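Local coordinates for protein acetyl-CoA acetyltransferase A (Ascaris suum, PDB 6BJA) that probably catalyses the reversible thiolytic cleavage of 3-ketoacyl-CoA by coenzyme A, including acetoacetyl-CoA to acetyl-CoA, and binds coenzyme A, at residues 36-39 and 40-44; 75-79 and 80-84. All blocks are in the same frame, centred on the assembly; numbering follows the deposited sequence.

Interaction 1: 36-39 and 40-44; sequences LGIV and VTKEA
The hydroxyl of T41 turns back on its own helix and donates a hydrogen bond to the carbonyl of G37 one turn earlier, OG1 to O 2.8 Å. The T41 amide reaches that same oxygen at 2.9 Å, so G37 O is gripped twice by one residue. The two donors come from opposite faces of the carbonyl plane, and the hydroxyl stands well above it, 36° out, rather than on a lone pair. What brings it there is the first torsion of T41 (chi1 -63°): OG1 lies beside the backbone N and opposite the carbonyl carbon, hanging back over the preceding turn, while the methyl CG2 takes the place anti to the backbone N, where it meets S80. This is the familiar way a threonine inside an alpha-helix satisfies a hydroxyl in a buried setting.

One residue further round, the I38 and K42 side chains lie alongside one another, headed in one direction. The methyl branch CG2 of I38 rests against the aliphatic stem of K42, 3.7 Å from CD, and K42 CG lies 3.4 Å from I38 O. The lysine chain then bends at chi3 (140°) and its tip departs from I38. V40 places its CG2 between its own backbone N and carbonyl carbon, which lays that methyl against the carbonyl oxygens of L36 and G37, 3.5 Å from each.

Beneath these side chains runs regular i to i+4 bonding, from V40 N to L36 O at 3.2 Å through to E43 N to V39 O at 3.1 Å. The carboxylate of E43 turns to R47, a turn later, in a salt bridge.

Helix 33-48 is sandwiched between the sheet and helix 72-79. L36, V40 and A44 lie on strand 257-267, L36 and T41 also meet strand 116-124, and I38 and T41 face A79 and I76 of helix 72-79.

Interaction 2: 75-79 and 80-84; sequences QISIA and SEIPK
The side chains of I78 and K84 meet nearly perpendicular to each other beside a Schellman motif that ends helix 72-79. The lysine doubles back, bent at chi2 (-64°) and again at chi4, and so lays its methylenes over the isoleucine: CD sits 3.9 Å from both CG1 and CD1 of I78, and CE meets CG2. The ammonium donates to a water that in turn donates to the carbonyls of I78 and I82, tying the lysine to the helix end. A second subunit closes over this pair, with its P292 on I78 and its V290 on K84; E291 of that subunit makes a weak, long ion pair with the lysine.

The motif itself turns on E81, whose positive phi (63°) reverses the chain. Its two bonds are I82 N to S77 O at 3.1 Å and E81 N to I78 O, also 3.1 Å; the second donor stands far above the carbonyl plane, so it is the less well directed of the two. Once the chain has turned, I82 folds back on the helix. Its CB and its CG2 branch both press on the S77 hydroxyl, CG2 at 3.3 Å from OG. That hydroxyl is hydrogen-bonded to T58 OG1 and to a water that donates to P83 O, so this polar atom is satisfied although hydrocarbon lies against it.

Just before that turn, S80 leaves helical geometry but keeps hold of the last turn. Its amide makes weak bonds to the carbonyls of I76 and S77, while its hydroxyl, beside the backbone N (chi1 -60°), donates from above the carbonyl plane to I76, OG to O 2.7 Å.

Overall arrangement
Interaction 1 comes first along the chain, in the middle of helix 33-48, and interaction 2 follows at the end of helix 72-79 and in the loop that leads to strand 87-92. Their centres are about 11 Å apart and they touch directly: I38 CD1 packs on A79 CB at 3.4 Å, and T41 CG2 on S80 OG at 3.5 Å. Helix 33-48 and the C-terminal end of helix 72-79 thus pack on each other, both inside the N-terminal thiolase domain. Residues 36-44 lie between strand 257-267 of the mixed sheet and helix 72-79, whereas residues 75-84 lie farther out and meet a second subunit. Both are structural packing away from the catalytic residues and the coenzyme A pocket.

Interaction 1: 36-39 and 40-44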
loop_
_atom_site.group_PDB
_atom_site.type_symbol
_atom_site.label_atom_id
_atom_site.label_comp_id
_atom_site.label_asym_id
_atom_site.label_seq_id
_atom_site.Cartn_x
_atom_site.Cartn_y
_atom_site.Cartn_z
ATOM N N LEU A 36 23.904 6.464 -10.047
ATOM C CA LEU A 36 24.893 5.605 -10.682
ATOM C C LEU A 36 25.194 6.074 -12.100
ATOM O O LEU A 36 26.315 5.952 -12.589
ATOM C CB LEU A 36 24.408 4.149 -10.690
ATOM C CG LEU A 36 24.125 3.494 -9.338
ATOM C CD1 LEU A 36 23.541 2.107 -9.534
ATOM C CD2 LEU A 36 25.421 3.423 -8.516
ATOM N N GLY A 37 24.176 6.588 -12.773
ATOM C CA GLY A 37 24.325 7.100 -14.127
ATOM C C GLY A 37 25.244 8.307 -14.138
ATOM O O GLY A 37 26.054 8.476 -15.046
ATOM N N ILE A 38 25.139 9.148 -13.115
ATOM C CA ILE A 38 26.032 10.290 -13.009
ATOM C C ILE A 38 27.484 9.826 -12.799
ATOM O O ILE A 38 28.418 10.378 -13.405
ATOM C CB ILE A 38 25.596 11.223 -11.863
ATOM C CG1 ILE A 38 24.249 11.856 -12.177
ATOM C CG2 ILE A 38 26.658 12.323 -11.589
ATOM C CD1 ILE A 38 23.525 12.389 -10.952
ATOM N N VAL A 39 27.690 8.804 -11.971
ATOM C CA VAL A 39 29.047 8.310 -11.742
ATOM C C VAL A 39 29.685 7.940 -13.058
ATOM O O VAL A 39 30.798 8.388 -13.342
ATOM C CB VAL A 39 29.066 7.104 -10.791
ATOM C CG1 VAL A 39 30.451 6.433 -10.732
ATOM C CG2 VAL A 39 28.645 7.529 -9.413
ATOM N N VAL A 40 29.008 7.113 -13.868
ATOM C CA VAL A 40 29.670 6.625 -15.070
ATOM C C VAL A 40 29.708 7.676 -16.180
ATOM O O VAL A 40 30.637 7.690 -16.987
ATOM C CB VAL A 40 29.057 5.315 -15.598
ATOM C CG1 VAL A 40 29.354 4.190 -14.628
ATOM C CG2 VAL A 40 27.550 5.441 -15.845
ATOM N N THR A 41 28.735 8.587 -16.207
ATOM C CA THR A 41 28.759 9.631 -17.207
ATOM C C THR A 41 29.925 10.579 -16.949
ATOM O O THR A 41 30.673 10.897 -17.861
ATOM C CB THR A 41 27.423 10.403 -17.227
ATOM O OG1 THR A 41 26.379 9.486 -17.591
ATOM C CG2 THR A 41 27.432 11.541 -18.234
ATOM N N LYS A 42 30.069 11.019 -15.712
ATOM C CA LYS A 42 31.188 11.896 -15.369
ATOM C C LYS A 42 32.515 11.210 -15.662
ATOM O O LYS A 42 33.415 11.843 -16.222
ATOM C CB LYS A 42 31.112 12.322 -13.910
ATOM C CG LYS A 42 30.030 13.355 -13.621
ATOM C CD LYS A 42 30.062 13.717 -12.143
ATOM C CE LYS A 42 29.834 15.192 -11.929
ATOM N NZ LYS A 42 30.014 15.552 -10.488
ATOM N N GLU A 43 32.653 9.920 -15.333
ATOM C CA GLU A 43 33.977 9.315 -15.518
ATOM C C GLU A 43 34.223 9.042 -17.002
ATOM O O GLU A 43 35.334 9.169 -17.482
ATOM C CB GLU A 43 34.137 8.036 -14.691
ATOM C CG GLU A 43 35.555 7.476 -14.746
ATOM C CD GLU A 43 36.566 8.290 -13.952
ATOM O OE1 GLU A 43 36.142 9.046 -13.021
ATOM O OE2 GLU A 43 37.797 8.155 -14.258
ATOM N N ALA A 44 33.188 8.686 -17.752
ATOM C CA ALA A 44 33.359 8.489 -19.188
ATOM C C ALA A 44 33.793 9.783 -19.892
ATOM O O ALA A 44 34.604 9.749 -20.813
ATOM C CB ALA A 44 32.071 7.965 -19.814
#

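Interaction 2: 75-79 and 80-84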
loop_
_atom_site.group_PDB
_atom_site.type_symbol
_atom_site.label_atom_id
_atom_site.label_comp_id
_atom_site.label_asym_id
_atom_site.label_seq_id
_atom_site.Cartn_x
_atom_site.Cartn_y
_atom_site.Cartn_z
ATOM N N GLN A 75 18.149 14.217 -15.987
ATOM C CA GLN A 75 18.672 14.372 -14.643
ATOM C C GLN A 75 20.157 14.059 -14.621
ATOM O O GLN A 75 20.949 14.795 -14.045
ATOM C CB GLN A 75 17.933 13.479 -13.659
ATOM C CG GLN A 75 16.455 13.779 -13.494
ATOM C CD GLN A 75 15.837 12.897 -12.443
ATOM O OE1 GLN A 75 16.311 12.842 -11.301
ATOM N NE2 GLN A 75 14.797 12.173 -12.820
ATOM N N ILE A 76 20.530 12.955 -15.249
ATOM C CA ILE A 76 21.921 12.523 -15.284
ATOM C C ILE A 76 22.785 13.534 -16.032
ATOM O O ILE A 76 23.865 13.943 -15.572
ATOM C CB ILE A 76 22.021 11.122 -15.944
ATOM C CG1 ILE A 76 21.420 10.064 -15.019
ATOM C CG2 ILE A 76 23.472 10.756 -16.290
ATOM C CD1 ILE A 76 21.102 8.747 -15.731
ATOM N N SER A 77 22.285 13.979 -17.180
ATOM C CA SER A 77 23.020 14.897 -18.027
ATOM C C SER A 77 23.306 16.208 -17.293
ATOM O O SER A 77 24.452 16.682 -17.236
ATOM C CB SER A 77 22.220 15.148 -19.293
ATOM O OG SER A 77 22.905 15.909 -20.256
ATOM N N ILE A 78 22.267 16.786 -16.713
ATOM C CA ILE A 78 22.433 18.064 -16.012
ATOM C C ILE A 78 23.393 17.927 -14.831
ATOM O O ILE A 78 24.296 18.782 -14.632
ATOM C CB ILE A 78 21.071 18.620 -15.550
ATOM C CG1 ILE A 78 20.315 19.141 -16.765
ATOM C CG2 ILE A 78 21.257 19.744 -14.509
ATOM C CD1 ILE A 78 18.903 19.609 -16.474
ATOM N N ALA A 79 23.244 16.855 -14.052
ATOM C CA ALA A 79 24.087 16.646 -12.873
ATOM C C ALA A 79 25.531 16.294 -13.236
ATOM O O ALA A 79 26.445 16.444 -12.399
ATOM C CB ALA A 79 23.504 15.579 -11.990
ATOM N N SER A 80 25.744 15.901 -14.490
ATOM C CA SER A 80 27.071 15.612 -15.021
ATOM C C SER A 80 27.717 16.826 -15.714
ATOM O O SER A 80 28.754 16.699 -16.375
ATOM C CB SER A 80 27.001 14.434 -15.999
ATOM O OG SER A 80 26.515 13.277 -15.342
ATOM N N GLU A 81 27.108 18.007 -15.539
ATOM C CA GLU A 81 27.595 19.267 -16.120
ATOM C C GLU A 81 27.613 19.300 -17.649
ATOM O O GLU A 81 28.370 20.025 -18.273
ATOM C CB GLU A 81 28.985 19.571 -15.551
ATOM C CG GLU A 81 28.949 19.697 -14.030
ATOM C CD GLU A 81 30.269 20.170 -13.430
ATOM O OE1 GLU A 81 31.342 19.790 -13.949
ATOM O OE2 GLU A 81 30.228 20.929 -12.436
ATOM N N ILE A 82 26.755 18.494 -18.269
ATOM C CA ILE A 82 26.536 18.573 -19.702
ATOM C C ILE A 82 25.603 19.770 -19.952
ATOM O O ILE A 82 24.724 20.008 -19.145
ATOM C CB ILE A 82 25.961 17.245 -20.215
ATOM C CG1 ILE A 82 27.020 16.157 -20.054
ATOM C CG2 ILE A 82 25.544 17.329 -21.670
ATOM C CD1 ILE A 82 26.483 14.748 -20.322
ATOM N N PRO A 83 25.812 20.516 -21.054
ATOM C CA PRO A 83 25.042 21.754 -21.255
ATOM C C PRO A 83 23.548 21.522 -21.283
ATOM O O PRO A 83 23.078 20.476 -21.749
ATOM C CB PRO A 83 25.517 22.243 -22.619
ATOM C CG PRO A 83 26.897 21.717 -22.740
ATOM C CD PRO A 83 26.834 20.352 -22.107
ATOM N N LYS A 84 22.805 22.510 -20.812
ATOM C CA LYS A 84 21.348 22.460 -20.890
ATOM C C LYS A 84 20.861 22.337 -22.323
ATOM O O LYS A 84 19.765 21.833 -22.543
ATOM C CB LYS A 84 20.728 23.687 -20.253
ATOM C CG LYS A 84 21.077 23.930 -18.817
ATOM C CD LYS A 84 20.601 22.867 -17.867
ATOM C CE LYS A 84 21.044 23.163 -16.410
ATOM N NZ LYS A 84 22.506 23.376 -16.191
HETATM O O HOH W 1 22.325 18.575 -19.790
HETATM O O HOH W 2 24.451 20.920 -16.542
#